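Local coordinates for putative uncharacterized protein (Chaetomium thermophilum, PDB 5T8V), which is probably a cohesin loader that associates with chromatin, represented here by the helical-repeat C-terminal fragment of Scc2, at residues N377-V382 with L428-L433; D411-L416 with G457-A462. All coordinates share one frame; numbering follows the deposited sequence.

Contacts 1 and 2 are neighbours in the helical array, their centres about 14 Å apart. Contact 1 joins helices 357-391 and 423-440; contact 2 joins helices 402-414 and 446-474, so the paired segments alternate along the chain. Helix 423-440 ties them together through side chains turned off contact 1: Leu428 CD2 meets Ile413 CD1 at 3.6 Å, Leu428 CD1 meets Leu416 CD1 at 3.8 Å, and Met432 CB lies 3.8 Å from Met459 SD. All three are apolar or sulfur packing contacts. Contact 2 is the more buried, its centre about 22 Å from the centre of the chain, against about 30 Å for the centre of contact 1.

Contact 1: residues N377-V382 with L428-L433; sequences NNASYV and LRLLML
Leu430 reaches across to helix 357-391 with a single methyl, CD1, which meets the methyl of Ala379 and the backbone N of Ser380. Its CD1 stands 3.4 Å from Ala379 CB and 3.6 Å from Ser380 N, with Ser380 CB a little farther off at 4.2 Å. The leucine does this as an extended arm: CG swings to the side of the backbone N, away from the carbonyl carbon (chi1 -59°), and the second torsion is extended, which carries CD1 straight out from helix 423-440 while CD2 branches aside. Ala379 points its CB toward the leucine. The backbones are nearest at Ser380 and Leu430, whose CA atoms are 6.8 Å apart.

Ser380 offers the leucine its carbon rather than its hydroxyl. A chi1 of 70° tucks OG over the backbone, and the hydroxyl turns back along its own helix and donates to Asn377 O at 2.6 Å. That oxygen also accepts from Tyr381 N, and the two donors approach from the same face of the carbonyl plane; the hydroxyl arrives well bent, at 115° to the C=O and tilted from the plane.

Ala379 also packs on Leu426 and Leu427, one turn before Leu430, while Tyr381 and Val382 turn to helix 272-282. The joint is small, 94 Å² in total, and largely apolar. Since the serine hydroxyl is satisfied within its own helix, adhesion here rests on van der Waals and hydrophobic contact, without polar pairing between the two segments.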
loop_
_atom_site.group_PDB
_atom_site.type_symbol
_atom_site.label_atom_id
_atom_site.label_comp_id
_atom_site.label_asym_id
_atom_site.label_seq_id
_atom_site.Cartn_x
_atom_site.Cartn_y
_atom_site.Cartn_z
ATOM N N ASN A 377 -16.560 16.828 -29.047
ATOM C CA ASN A 377 -17.411 17.836 -28.421
ATOM C C ASN A 377 -18.569 17.190 -27.669
ATOM O O ASN A 377 -18.882 17.575 -26.537
ATOM C CB ASN A 377 -17.938 18.811 -29.476
ATOM C CG ASN A 377 -16.890 19.804 -29.929
ATOM O OD1 ASN A 377 -15.873 19.999 -29.266
ATOM N ND2 ASN A 377 -17.140 20.447 -31.062
ATOM N N ASN A 378 -19.226 16.207 -28.289
ATOM C CA ASN A 378 -20.329 15.522 -27.623
ATOM C C ASN A 378 -19.832 14.759 -26.399
ATOM O O ASN A 378 -20.372 14.902 -25.288
ATOM C CB ASN A 378 -21.020 14.579 -28.608
ATOM C CG ASN A 378 -21.520 15.296 -29.849
ATOM O OD1 ASN A 378 -21.903 16.464 -29.796
ATOM N ND2 ASN A 378 -21.519 14.596 -30.975
ATOM N N ALA A 379 -18.789 13.943 -26.587
ATOM C CA ALA A 379 -18.211 13.217 -25.463
ATOM C C ALA A 379 -17.883 14.162 -24.316
ATOM O O ALA A 379 -18.128 13.846 -23.144
ATOM C CB ALA A 379 -16.961 12.466 -25.917
ATOM N N SER A 380 -17.355 15.346 -24.637
ATOM C CA SER A 380 -17.009 16.304 -23.597
ATOM C C SER A 380 -18.252 16.889 -22.940
ATOM O O SER A 380 -18.230 17.168 -21.739
ATOM C CB SER A 380 -16.135 17.419 -24.164
ATOM O OG SER A 380 -16.879 18.259 -25.023
ATOM N N TYR A 381 -19.336 17.096 -23.696
ATOM C CA TYR A 381 -20.605 17.442 -23.062
ATOM C C TYR A 381 -20.933 16.442 -21.960
ATOM O O TYR A 381 -21.171 16.815 -20.800
ATOM C CB TYR A 381 -21.739 17.475 -24.094
ATOM C CG TYR A 381 -21.633 18.548 -25.160
ATOM C CD1 TYR A 381 -20.952 19.734 -24.925
ATOM C CD2 TYR A 381 -22.228 18.375 -26.405
ATOM C CE1 TYR A 381 -20.864 20.715 -25.903
ATOM C CE2 TYR A 381 -22.141 19.346 -27.386
ATOM C CZ TYR A 381 -21.460 20.514 -27.130
ATOM O OH TYR A 381 -21.371 21.483 -28.103
ATOM N N VAL A 382 -20.916 15.152 -22.305
ATOM C CA VAL A 382 -21.247 14.117 -21.327
ATOM C C VAL A 382 -20.325 14.213 -20.114
ATOM O O VAL A 382 -20.775 14.385 -18.972
ATOM C CB VAL A 382 -21.176 12.724 -21.976
ATOM C CG1 VAL A 382 -21.519 11.640 -20.961
ATOM C CG2 VAL A 382 -22.106 12.642 -23.177
ATOM N N LEU A 428 -14.077 7.422 -22.086
ATOM C CA LEU A 428 -13.078 7.068 -21.084
ATOM C C LEU A 428 -11.802 7.879 -21.253
ATOM O O LEU A 428 -11.137 8.202 -20.264
ATOM C CB LEU A 428 -12.766 5.574 -21.164
ATOM C CG LEU A 428 -13.872 4.631 -20.692
ATOM C CD1 LEU A 428 -13.581 3.206 -21.141
ATOM C CD2 LEU A 428 -14.015 4.695 -19.182
ATOM N N ARG A 429 -11.437 8.207 -22.494
ATOM C CA ARG A 429 -10.239 9.005 -22.733
ATOM C C ARG A 429 -10.386 10.396 -22.133
ATOM O O ARG A 429 -9.517 10.859 -21.385
ATOM C CB ARG A 429 -9.960 9.101 -24.233
ATOM C CG ARG A 429 -8.674 9.838 -24.586
ATOM C CD ARG A 429 -8.797 10.563 -25.917
ATOM N NE ARG A 429 -9.154 9.661 -27.008
ATOM C CZ ARG A 429 -9.474 10.061 -28.233
ATOM N NH1 ARG A 429 -9.490 11.352 -28.535
ATOM N NH2 ARG A 429 -9.785 9.167 -29.160
ATOM N N LEU A 430 -11.483 11.083 -22.456
ATOM C CA LEU A 430 -11.677 12.427 -21.923
ATOM C C LEU A 430 -11.833 12.398 -20.408
ATOM O O LEU A 430 -11.302 13.268 -19.703
ATOM C CB LEU A 430 -12.888 13.081 -22.583
ATOM C CG LEU A 430 -12.801 13.203 -24.106
ATOM C CD1 LEU A 430 -14.065 13.826 -24.652
ATOM C CD2 LEU A 430 -11.589 14.011 -24.528
ATOM N N LEU A 431 -12.550 11.403 -19.886
ATOM C CA LEU A 431 -12.666 11.271 -18.439
ATOM C C LEU A 431 -11.293 11.110 -17.800
ATOM O O LEU A 431 -10.988 11.753 -16.788
ATOM C CB LEU A 431 -13.570 10.085 -18.101
ATOM C CG LEU A 431 -14.311 10.145 -16.764
ATOM C CD1 LEU A 431 -15.484 9.184 -16.769
ATOM C CD2 LEU A 431 -13.386 9.823 -15.615
ATOM N N MET A 432 -10.441 10.274 -18.394
ATOM C CA MET A 432 -9.106 10.052 -17.850
ATOM C C MET A 432 -8.284 11.333 -17.877
ATOM O O MET A 432 -7.670 11.711 -16.873
ATOM C CB MET A 432 -8.411 8.935 -18.632
ATOM C CG MET A 432 -6.964 8.700 -18.235
ATOM S SD MET A 432 -5.811 9.760 -19.129
ATOM C CE MET A 432 -5.921 9.070 -20.780
ATOM N N LEU A 433 -8.248 12.013 -19.026
ATOM C CA LEU A 433 -7.534 13.285 -19.102
ATOM C C LEU A 433 -8.012 14.242 -18.020
ATOM O O LEU A 433 -7.208 14.942 -17.392
ATOM C CB LEU A 433 -7.719 13.911 -20.483
ATOM C CG LEU A 433 -7.161 13.123 -21.670
ATOM C CD1 LEU A 433 -7.535 13.802 -22.981
ATOM C CD2 LEU A 433 -5.649 12.957 -21.560
#

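Contact 2: residues D411-L416 with G457-A462; sequences DFITCL and GTMCAA
This is a buried, wholly apolar helix-to-helix contact in which Ile413, near the end of helix 402-414, sits against Ala462 and Met459 of helix 446-474. The backbones come close, with 6.6 Å between Ile413 CA and Ala462 CA, as the small alanine side chain allows.

Ile413 presents two methyls to one. CG2 lies 3.4 Å from Ala462 CB, and CD1 comes within 3.6 Å of that same Ala462 CB, so the alanine methyl is touched by both branches of the isoleucine. The torsions bring this about: CG2 is anti to the backbone N, CG1 lies beside that nitrogen (chi1 -60°), and the second torsion (chi2 -68°) folds CD1 round instead of leaving it extended. From there CD1 also looks along helix 446-474 to the preceding turn, where Met459 CA and CG are each 4.4 Å away, a looser touch. Beyond CG the methionine heads off from Ile413, so its base and not its thioether meets the isoleucine. Leu416, just past Ile413, flanks the joint, its CD2 4.6 Å from Ala462 CB.

Other elements surround the pair: Asp411 is held by a salt bridge to Arg293 and hydrogen bonds to Gln304 N and Ser307 OG, while Cys460 and Ala461 pack on helix 628-642. The two segments run in broadly the same sense and come from helices separated in sequence by helix 423-440; such side-by-side packing of every second helix, with aliphatic side chains between, is consistent with a HEAT-repeat solenoid, the fold of this Scc2 fragment.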
loop_
_atom_site.group_PDB
_atom_site.type_symbol
_atom_site.label_atom_id
_atom_site.label_comp_id
_atom_site.label_asym_id
_atom_site.label_seq_id
_atom_site.Cartn_x
_atom_site.Cartn_y
_atom_site.Cartn_z
ATOM N N ASP A 411 -20.164 0.872 -17.282
ATOM C CA ASP A 411 -20.683 0.465 -18.585
ATOM C C ASP A 411 -19.689 0.774 -19.700
ATOM O O ASP A 411 -19.494 -0.041 -20.610
ATOM C CB ASP A 411 -22.022 1.146 -18.851
ATOM C CG ASP A 411 -23.151 0.535 -18.048
ATOM O OD1 ASP A 411 -22.867 -0.087 -17.004
ATOM O OD2 ASP A 411 -24.319 0.671 -18.461
ATOM N N PHE A 412 -19.049 1.945 -19.649
ATOM C CA PHE A 412 -18.056 2.287 -20.663
ATOM C C PHE A 412 -16.906 1.287 -20.661
ATOM O O PHE A 412 -16.454 0.847 -21.724
ATOM C CB PHE A 412 -17.531 3.706 -20.430
ATOM C CG PHE A 412 -18.596 4.774 -20.475
ATOM C CD1 PHE A 412 -19.793 4.562 -21.136
ATOM C CD2 PHE A 412 -18.391 5.995 -19.853
ATOM C CE1 PHE A 412 -20.765 5.546 -21.173
ATOM C CE2 PHE A 412 -19.357 6.982 -19.888
ATOM C CZ PHE A 412 -20.544 6.758 -20.547
ATOM N N ILE A 413 -16.415 0.921 -19.476
ATOM C CA ILE A 413 -15.376 -0.102 -19.381
ATOM C C ILE A 413 -15.861 -1.400 -20.013
ATOM O O ILE A 413 -15.140 -2.044 -20.784
ATOM C CB ILE A 413 -14.965 -0.320 -17.913
ATOM C CG1 ILE A 413 -14.414 0.971 -17.295
ATOM C CG2 ILE A 413 -13.941 -1.446 -17.806
ATOM C CD1 ILE A 413 -13.097 1.431 -17.849
ATOM N N THR A 414 -17.089 -1.810 -19.687
ATOM C CA THR A 414 -17.627 -3.042 -20.253
ATOM C C THR A 414 -17.561 -3.025 -21.774
ATOM O O THR A 414 -17.248 -4.044 -22.402
ATOM C CB THR A 414 -19.068 -3.248 -19.781
ATOM O OG1 THR A 414 -19.074 -3.526 -18.376
ATOM C CG2 THR A 414 -19.736 -4.406 -20.523
ATOM N N CYS A 415 -17.846 -1.876 -22.384
ATOM C CA CYS A 415 -17.882 -1.747 -23.832
ATOM C C CYS A 415 -16.565 -1.255 -24.419
ATOM O O CYS A 415 -16.506 -0.988 -25.622
ATOM C CB CYS A 415 -19.005 -0.792 -24.245
ATOM S SG CYS A 415 -20.659 -1.348 -23.812
ATOM N N LEU A 416 -15.515 -1.132 -23.604
ATOM C CA LEU A 416 -14.257 -0.566 -24.083
ATOM C C LEU A 416 -13.750 -1.303 -25.317
ATOM O O LEU A 416 -13.486 -0.690 -26.357
ATOM C CB LEU A 416 -13.210 -0.605 -22.967
ATOM C CG LEU A 416 -11.788 -0.167 -23.336
ATOM C CD1 LEU A 416 -11.763 1.268 -23.852
ATOM C CD2 LEU A 416 -10.861 -0.314 -22.141
ATOM N N GLY A 457 -7.932 4.449 -10.876
ATOM C CA GLY A 457 -7.691 3.069 -10.507
ATOM C C GLY A 457 -8.477 2.089 -11.357
ATOM O O GLY A 457 -7.898 1.182 -11.963
ATOM N N THR A 458 -9.801 2.259 -11.415
ATOM C CA THR A 458 -10.625 1.335 -12.190
ATOM C C THR A 458 -10.236 1.365 -13.663
ATOM O O THR A 458 -10.181 0.318 -14.320
ATOM C CB THR A 458 -12.112 1.669 -12.022
ATOM O OG1 THR A 458 -12.372 2.973 -12.545
ATOM C CG2 THR A 458 -12.516 1.640 -10.559
ATOM N N MET A 459 -9.961 2.555 -14.201
ATOM C CA MET A 459 -9.526 2.646 -15.592
ATOM C C MET A 459 -8.203 1.919 -15.793
ATOM O O MET A 459 -8.023 1.191 -16.780
ATOM C CB MET A 459 -9.411 4.115 -16.011
ATOM C CG MET A 459 -10.760 4.798 -16.240
ATOM S SD MET A 459 -10.654 6.499 -16.857
ATOM C CE MET A 459 -10.026 7.329 -15.410
ATOM N N CYS A 460 -7.267 2.091 -14.859
ATOM C CA CYS A 460 -5.998 1.377 -14.934
ATOM C C CYS A 460 -6.227 -0.128 -14.984
ATOM O O CYS A 460 -5.668 -0.828 -15.838
ATOM C CB CYS A 460 -5.126 1.755 -13.736
ATOM S SG CYS A 460 -3.372 1.545 -14.012
ATOM N N ALA A 461 -7.055 -0.645 -14.071
ATOM C CA ALA A 461 -7.376 -2.068 -14.077
ATOM C C ALA A 461 -7.953 -2.500 -15.417
ATOM O O ALA A 461 -7.594 -3.559 -15.944
ATOM C CB ALA A 461 -8.355 -2.385 -12.948
ATOM N N ALA A 462 -8.852 -1.693 -15.985
ATOM C CA ALA A 462 -9.458 -2.050 -17.263
ATOM C C ALA A 462 -8.410 -2.150 -18.363
ATOM O O ALA A 462 -8.419 -3.098 -19.158
ATOM C CB ALA A 462 -10.529 -1.025 -17.633
#